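Local coordinates for putative GAF sensor protein (Burkholderia vietnamiensis, PDB 5HL6) that probably reduces free L-methionine-(R)-S-oxide, as a GAF-fold member of the free methionine sulfoxide reductase family, at residues A18-Q30 with R149-L161. Numbering follows the deposited sequence.
Sequences ASKAELYATLAEQ and RFDDEDRSGMEAL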
ATOM      1  N   ALA B  18      21.149  13.796 -11.664  1.00 58.68           N
ATOM      2  CA  ALA B  18      20.136  14.803 -11.925  1.00 55.58           C
ATOM      3  C   ALA B  18      19.848  15.634 -10.681  1.00 54.50           C
ATOM      4  O   ALA B  18      20.034  15.187  -9.544  1.00 49.34           O
ATOM      5  CB  ALA B  18      18.847  14.145 -12.409  1.00 59.59           C
ATOM      6  N   SER B  19      19.381  16.855 -10.912  1.00 58.86           N
ATOM      7  CA  SER B  19      18.956  17.727  -9.834  1.00 58.00           C
ATOM      8  C   SER B  19      17.598  17.281  -9.302  1.00 64.19           C
ATOM      9  O   SER B  19      16.927  16.417  -9.878  1.00 61.04           O
ATOM     10  CB  SER B  19      18.889  19.172 -10.319  1.00 59.26           C
ATOM     11  OG  SER B  19      18.000  19.282 -11.415  1.00 63.59           O
ATOM     12  N   LYS B  20      17.189  17.888  -8.184  1.00 46.14           N
ATOM     13  CA  LYS B  20      15.881  17.567  -7.620  1.00 47.92           C
ATOM     14  C   LYS B  20      14.769  17.847  -8.622  1.00 46.15           C
ATOM     15  O   LYS B  20      13.817  17.065  -8.744  1.00 42.69           O
ATOM     16  CB  LYS B  20      15.650  18.354  -6.330  1.00 49.85           C
ATOM     17  CG  LYS B  20      16.408  17.820  -5.137  1.00 57.11           C
ATOM     18  CD  LYS B  20      15.841  18.350  -3.830  1.00 56.38           C
ATOM     19  CE  LYS B  20      16.557  17.730  -2.642  1.00 55.58           C
ATOM     20  NZ  LYS B  20      15.919  18.095  -1.352  1.00 56.07           N
ATOM     21  N   ALA B  21      14.877  18.956  -9.357  1.00 41.65           N
ATOM     22  CA  ALA B  21      13.834  19.323 -10.308  1.00 45.93           C
ATOM     23  C   ALA B  21      13.702  18.277 -11.408  1.00 45.49           C
ATOM     24  O   ALA B  21      12.590  17.864 -11.758  1.00 49.71           O
ATOM     25  CB  ALA B  21      14.131  20.702 -10.899  1.00 49.60           C
ATOM     26  N   GLU B  22      14.833  17.829 -11.959  1.00 41.40           N
ATOM     27  CA  GLU B  22      14.790  16.834 -13.026  1.00 43.04           C
ATOM     28  C   GLU B  22      14.276  15.495 -12.516  1.00 42.93           C
ATOM     29  O   GLU B  22      13.470  14.837 -13.188  1.00 36.58           O
ATOM     30  CB  GLU B  22      16.174  16.678 -13.651  1.00 48.82           C
ATOM     31  CG  GLU B  22      16.621  17.887 -14.453  1.00 51.29           C
ATOM     32  CD  GLU B  22      18.091  17.840 -14.801  1.00 58.59           C
ATOM     33  OE1 GLU B  22      18.864  17.239 -14.026  1.00 57.83           O
ATOM     34  OE2 GLU B  22      18.474  18.397 -15.852  1.00 62.50           O
ATOM     35  N   LEU B  23      14.719  15.080 -11.323  1.00 40.94           N
ATOM     36  CA  LEU B  23      14.273  13.802 -10.776  1.00 39.34           C
ATOM     37  C   LEU B  23      12.772  13.802 -10.519  1.00 33.67           C
ATOM     38  O   LEU B  23      12.081  12.828 -10.842  1.00 35.36           O
ATOM     39  CB  LEU B  23      15.044  13.481  -9.492  1.00 42.03           C
ATOM     40  N   TYR B  24      12.242  14.885  -9.940  1.00 27.93           N
ATOM     41  CA  TYR B  24      10.802  14.964  -9.716  1.00 30.63           C
ATOM     42  C   TYR B  24      10.028  15.026 -11.028  1.00 32.71           C
ATOM     43  O   TYR B  24       8.911  14.503 -11.113  1.00 29.19           O
ATOM     44  CB  TYR B  24      10.457  16.176  -8.844  1.00 28.84           C
ATOM     45  CG  TYR B  24      10.567  15.908  -7.356  1.00 30.50           C
ATOM     46  CD1 TYR B  24       9.616  15.134  -6.697  1.00 27.62           C
ATOM     47  CD2 TYR B  24      11.612  16.443  -6.608  1.00 35.58           C
ATOM     48  CE1 TYR B  24       9.712  14.889  -5.336  1.00 30.54           C
ATOM     49  CE2 TYR B  24      11.720  16.200  -5.246  1.00 36.76           C
ATOM     50  CZ  TYR B  24      10.769  15.424  -4.616  1.00 34.49           C
ATOM     51  OH  TYR B  24      10.875  15.188  -3.257  1.00 31.34           O
ATOM     52  N   ALA B  25      10.595  15.661 -12.054  1.00 31.46           N
ATOM     53  CA  ALA B  25       9.937  15.677 -13.355  1.00 33.57           C
ATOM     54  C   ALA B  25       9.884  14.279 -13.959  1.00 35.62           C
ATOM     55  O   ALA B  25       8.852  13.870 -14.502  1.00 36.45           O
ATOM     56  CB  ALA B  25      10.655  16.651 -14.292  1.00 33.84           C
ATOM     57  N   THR B  26      10.988  13.532 -13.876  1.00 34.56           N
ATOM     58  CA  THR B  26      10.989  12.156 -14.363  1.00 33.97           C
ATOM     59  C   THR B  26       9.984  11.301 -13.599  1.00 30.27           C
ATOM     60  O   THR B  26       9.250  10.503 -14.196  1.00 26.96           O
ATOM     61  CB  THR B  26      12.399  11.573 -14.249  1.00 34.79           C
ATOM     62  OG1 THR B  26      13.265  12.242 -15.175  1.00 40.11           O
ATOM     63  CG2 THR B  26      12.402  10.074 -14.538  1.00 33.38           C
ATOM     64  N   LEU B  27       9.932  11.467 -12.275  1.00 29.73           N
ATOM     65  CA  LEU B  27       9.011  10.686 -11.454  1.00 27.88           C
ATOM     66  C   LEU B  27       7.555  11.037 -11.753  1.00 31.42           C
ATOM     67  O   LEU B  27       6.688  10.154 -11.727  1.00 30.77           O
ATOM     68  CB  LEU B  27       9.347  10.900  -9.974  1.00 25.48           C
ATOM     69  CG  LEU B  27       8.710   9.978  -8.935  1.00 33.07           C
ATOM     70  CD1 LEU B  27       8.892   8.519  -9.322  1.00 27.91           C
ATOM     71  CD2 LEU B  27       9.309  10.235  -7.554  1.00 31.12           C
ATOM     72  N   ALA B  28       7.279  12.305 -12.082  1.00 27.00           N
ATOM     73  CA  ALA B  28       5.923  12.713 -12.440  1.00 28.35           C
ATOM     74  C   ALA B  28       5.460  12.033 -13.721  1.00 28.78           C
ATOM     75  O   ALA B  28       4.291  11.640 -13.842  1.00 27.60           O
ATOM     76  CB  ALA B  28       5.858  14.233 -12.593  1.00 26.56           C
ATOM     77  N   GLU B  29       6.355  11.901 -14.698  1.00 31.62           N
ATOM     78  CA  GLU B  29       5.982  11.209 -15.930  1.00 32.57           C
ATOM     79  C   GLU B  29       5.759   9.727 -15.672  1.00 30.71           C
ATOM     80  O   GLU B  29       4.834   9.126 -16.231  1.00 30.85           O
ATOM     81  CB  GLU B  29       7.049  11.418 -17.004  1.00 38.56           C
ATOM     82  CG  GLU B  29       6.823  10.583 -18.259  1.00 47.54           C
ATOM     83  CD  GLU B  29       5.470  10.843 -18.927  1.00 59.68           C
ATOM     84  OE1 GLU B  29       5.104  12.026 -19.105  1.00 62.83           O
ATOM     85  OE2 GLU B  29       4.774   9.861 -19.276  1.00 58.70           O
ATOM     86  N   GLN B  30       6.592   9.119 -14.822  1.00 32.72           N
ATOM     87  CA  GLN B  30       6.360   7.732 -14.430  1.00 33.94           C
ATOM     88  C   GLN B  30       5.018   7.586 -13.731  1.00 31.77           C
ATOM     89  O   GLN B  30       4.251   6.658 -14.021  1.00 27.89           O
ATOM     90  CB  GLN B  30       7.476   7.242 -13.515  1.00 36.09           C
ATOM     91  CG  GLN B  30       8.823   7.099 -14.156  1.00 41.78           C
ATOM     92  CD  GLN B  30       9.847   6.639 -13.154  1.00 51.43           C
ATOM     93  OE1 GLN B  30      10.329   7.427 -12.339  1.00 58.14           O
ATOM     94  NE2 GLN B  30      10.170   5.351 -13.183  1.00 57.37           N
ATOM     95  N   ARG B 149      15.242  16.430   5.663  1.00 40.67           N
ATOM     96  CA  ARG B 149      15.362  15.737   4.385  1.00 43.38           C
ATOM     97  C   ARG B 149      14.657  16.490   3.258  1.00 42.59           C
ATOM     98  O   ARG B 149      15.069  16.383   2.096  1.00 45.61           O
ATOM     99  CB  ARG B 149      14.808  14.316   4.519  1.00 42.52           C
ATOM    100  CG  ARG B 149      14.394  13.620   3.217  1.00 47.49           C
ATOM    101  CD  ARG B 149      15.588  13.101   2.441  1.00 46.63           C
ATOM    102  NE  ARG B 149      15.192  12.313   1.272  1.00 40.54           N
ATOM    103  CZ  ARG B 149      14.881  12.831   0.088  1.00 42.87           C
ATOM    104  NH1 ARG B 149      14.903  14.148  -0.087  1.00 43.48           N
ATOM    105  NH2 ARG B 149      14.549  12.036  -0.923  1.00 40.18           N
ATOM    106  N   PHE B 150      13.620  17.266   3.574  1.00 39.79           N
ATOM    107  CA  PHE B 150      12.794  17.930   2.572  1.00 36.57           C
ATOM    108  C   PHE B 150      13.008  19.439   2.616  1.00 41.24           C
ATOM    109  O   PHE B 150      12.853  20.067   3.671  1.00 41.14           O
ATOM    110  CB  PHE B 150      11.312  17.600   2.779  1.00 34.33           C
ATOM    111  CG  PHE B 150      11.031  16.125   2.881  1.00 36.65           C
ATOM    112  CD1 PHE B 150      11.108  15.315   1.760  1.00 33.59           C
ATOM    113  CD2 PHE B 150      10.692  15.548   4.099  1.00 30.07           C
ATOM    114  CE1 PHE B 150      10.854  13.955   1.852  1.00 36.55           C
ATOM    115  CE2 PHE B 150      10.443  14.189   4.199  1.00 30.56           C
ATOM    116  CZ  PHE B 150      10.523  13.394   3.075  1.00 35.50           C
ATOM    117  N   ASP B 151      13.354  20.017   1.466  1.00 36.22           N
ATOM    118  CA  ASP B 151      13.488  21.454   1.299  1.00 37.05           C
ATOM    119  C   ASP B 151      12.410  21.951   0.341  1.00 43.25           C
ATOM    120  O   ASP B 151      11.505  21.205  -0.055  1.00 38.75           O
ATOM    121  CB  ASP B 151      14.900  21.812   0.817  1.00 46.49           C
ATOM    122  CG  ASP B 151      15.282  21.116  -0.486  1.00 51.39           C
ATOM    123  OD1 ASP B 151      14.408  20.912  -1.358  1.00 48.46           O
ATOM    124  OD2 ASP B 151      16.475  20.780  -0.644  1.00 52.45           O
ATOM    125  N   ASP B 152      12.517  23.220  -0.058  1.00 45.87           N
ATOM    126  CA  ASP B 152      11.480  23.790  -0.908  1.00 45.46           C
ATOM    127  C   ASP B 152      11.433  23.142  -2.288  1.00 41.99           C
ATOM    128  O   ASP B 152      10.382  23.181  -2.939  1.00 39.61           O
ATOM    129  CB  ASP B 152      11.671  25.297  -1.048  1.00 50.78           C
ATOM    130  CG  ASP B 152      10.406  25.988  -1.501  1.00 58.34           C
ATOM    131  OD1 ASP B 152       9.354  25.762  -0.861  1.00 55.59           O
ATOM    132  OD2 ASP B 152      10.454  26.724  -2.511  1.00 64.32           O
ATOM    133  N   GLU B 153      12.542  22.555  -2.748  1.00 43.80           N
ATOM    134  CA  GLU B 153      12.511  21.801  -3.998  1.00 42.52           C
ATOM    135  C   GLU B 153      11.707  20.521  -3.840  1.00 40.00           C
ATOM    136  O   GLU B 153      10.968  20.130  -4.751  1.00 36.69           O
ATOM    137  CB  GLU B 153      13.931  21.481  -4.463  1.00 47.02           C
ATOM    138  CG  GLU B 153      14.675  22.643  -5.089  1.00 55.30           C
ATOM    139  CD  GLU B 153      16.030  22.227  -5.626  1.00 68.51           C
ATOM    140  OE1 GLU B 153      16.909  21.868  -4.812  1.00 73.09           O
ATOM    141  OE2 GLU B 153      16.209  22.238  -6.864  1.00 73.92           O
ATOM    142  N   ASP B 154      11.840  19.850  -2.693  1.00 32.18           N
ATOM    143  CA  ASP B 154      10.980  18.704  -2.415  1.00 28.60           C
ATOM    144  C   ASP B 154       9.531  19.142  -2.271  1.00 35.27           C
ATOM    145  O   ASP B 154       8.612  18.423  -2.682  1.00 34.31           O
ATOM    146  CB  ASP B 154      11.440  17.979  -1.150  1.00 29.08           C
ATOM    147  CG  ASP B 154      12.788  17.325  -1.313  1.00 35.75           C
ATOM    148  OD1 ASP B 154      12.891  16.402  -2.149  1.00 35.17           O
ATOM    149  OD2 ASP B 154      13.740  17.729  -0.601  1.00 38.47           O
ATOM    150  N   ARG B 155       9.309  20.315  -1.674  1.00 34.42           N
ATOM    151  CA  ARG B 155       7.956  20.849  -1.567  1.00 30.05           C
ATOM    152  C   ARG B 155       7.326  21.009  -2.946  1.00 28.42           C
ATOM    153  O   ARG B 155       6.213  20.529  -3.193  1.00 30.96           O
ATOM    154  CB  ARG B 155       7.983  22.182  -0.817  1.00 32.66           C
ATOM    155  CG  ARG B 155       6.613  22.722  -0.425  1.00 43.42           C
ATOM    156  CD  ARG B 155       6.002  23.588  -1.517  1.00 45.71           C
ATOM    157  NE  ARG B 155       6.916  24.638  -1.964  1.00 55.39           N
ATOM    158  CZ  ARG B 155       6.752  25.346  -3.077  1.00 50.64           C
ATOM    159  NH1 ARG B 155       7.635  26.281  -3.405  1.00 55.94           N
ATOM    160  NH2 ARG B 155       5.707  25.120  -3.866  1.00 39.80           N
ATOM    161  N   SER B 156       8.035  21.673  -3.863  1.00 31.95           N
ATOM    162  CA  SER B 156       7.534  21.845  -5.224  1.00 30.49           C
ATOM    163  C   SER B 156       7.388  20.508  -5.932  1.00 35.92           C
ATOM    164  O   SER B 156       6.419  20.288  -6.671  1.00 30.71           O
ATOM    165  CB  SER B 156       8.471  22.754  -6.013  1.00 33.07           C
ATOM    166  OG  SER B 156       8.500  24.051  -5.454  1.00 55.48           O
ATOM    167  N   GLY B 157       8.352  19.607  -5.731  1.00 32.30           N
ATOM    168  CA  GLY B 157       8.300  18.319  -6.404  1.00 29.37           C
ATOM    169  C   GLY B 157       7.150  17.457  -5.923  1.00 28.74           C
ATOM    170  O   GLY B 157       6.423  16.865  -6.729  1.00 30.50           O
ATOM    171  N   MET B 158       6.974  17.359  -4.600  1.00 25.38           N
ATOM    172  CA  MET B 158       5.856  16.584  -4.070  1.00 27.00           C
ATOM    173  C   MET B 158       4.517  17.152  -4.527  1.00 33.24           C
ATOM    174  O   MET B 158       3.592  16.396  -4.847  1.00 32.18           O
ATOM    175  CB  MET B 158       5.923  16.526  -2.545  1.00 27.07           C
ATOM    176  CG  MET B 158       7.022  15.620  -2.004  1.00 27.14           C
ATOM    177  SD  MET B 158       6.880  13.887  -2.491  1.00 25.87           S
ATOM    178  CE  MET B 158       8.327  13.248  -1.668  1.00 24.11           C
ATOM    179  N   GLU B 159       4.391  18.481  -4.570  1.00 30.24           N
ATOM    180  CA  GLU B 159       3.136  19.068  -5.029  1.00 24.32           C
ATOM    181  C   GLU B 159       2.871  18.720  -6.488  1.00 25.33           C
ATOM    182  O   GLU B 159       1.726  18.463  -6.872  1.00 26.86           O
ATOM    183  CB  GLU B 159       3.150  20.585  -4.812  1.00 24.96           C
ATOM    184  CG  GLU B 159       3.027  20.942  -3.331  1.00 25.19           C
ATOM    185  CD  GLU B 159       3.176  22.424  -3.050  1.00 35.52           C
ATOM    186  OE1 GLU B 159       3.630  23.165  -3.947  1.00 38.68           O
ATOM    187  OE2 GLU B 159       2.851  22.836  -1.914  1.00 32.70           O
ATOM    188  N   ALA B 160       3.921  18.677  -7.309  1.00 25.59           N
ATOM    189  CA  ALA B 160       3.731  18.301  -8.704  1.00 30.35           C
ATOM    190  C   ALA B 160       3.347  16.831  -8.822  1.00 29.26           C
ATOM    191  O   ALA B 160       2.525  16.471  -9.669  1.00 28.30           O
ATOM    192  CB  ALA B 160       4.988  18.607  -9.518  1.00 29.47           C
ATOM    193  N   LEU B 161       3.920  15.966  -7.977  1.00 26.69           N
ATOM    194  CA  LEU B 161       3.511  14.561  -7.994  1.00 28.92           C
ATOM    195  C   LEU B 161       2.044  14.424  -7.614  1.00 28.34           C
ATOM    196  O   LEU B 161       1.299  13.668  -8.246  1.00 24.34           O
ATOM    197  CB  LEU B 161       4.384  13.722  -7.052  1.00 23.68           C
ATOM    198  CG  LEU B 161       5.858  13.560  -7.415  1.00 25.63           C
ATOM    199  CD1 LEU B 161       6.560  12.663  -6.423  1.00 27.16           C
ATOM    200  CD2 LEU B 161       5.992  13.007  -8.844  1.00 29.35           C
TER
HETATM  201  O   HOH W   1      17.472  16.281   0.318  1.00 58.06           O
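Gly-157 lies under one face of the Tyr-24 ring, its CA 3.6 Å from the ring centroid in a CH-pi contact, and Leu-161 CD1 and Asp-154 OD1 meet the ring at its edge. With no side chain at Gly-157, the tyrosine packs directly on backbone, a knob in the hole formed by Asp-154, Gly-157, Met-158 and Leu-161. Met-158 SD adds a Met-aromatic contact from the edge. Tyr-24 OH donates to the anti lone pair of Asp-154 OD1 at 2.6 Å, the two planes turned 73° apart.

Asp-154 OD2 faces the ammonium of Lys-20 in a salt bridge modelled too close for its length to be trusted; the lysine chain runs extended past Glu-153 CB. Lys-20 NZ also makes a salt bridge to Asp-151 OD2 at 2.8 Å, from above the carboxylate plane, and shares a water with Arg-149 O. Asp-151 and Asp-154 form the capping box of helix 152-176, each carboxylate accepting the other's backbone N-H; the nearby Lys-20 ammonium probably offsets their charge. Further along, Leu-161 CD2 rests on Ala-28.

The axes of segments 20-30 and 152-161 run almost parallel, 11° apart, 9.5 Å at closest approach. Leu-27 and Leu-161 also pack on helix 41-55, while Met-158 and Phe-150 turn to strands 123-130 and 136-144 of the GAF domain's antiparallel sheet, leaving helix 152-176 between that sheet and helix 20-35.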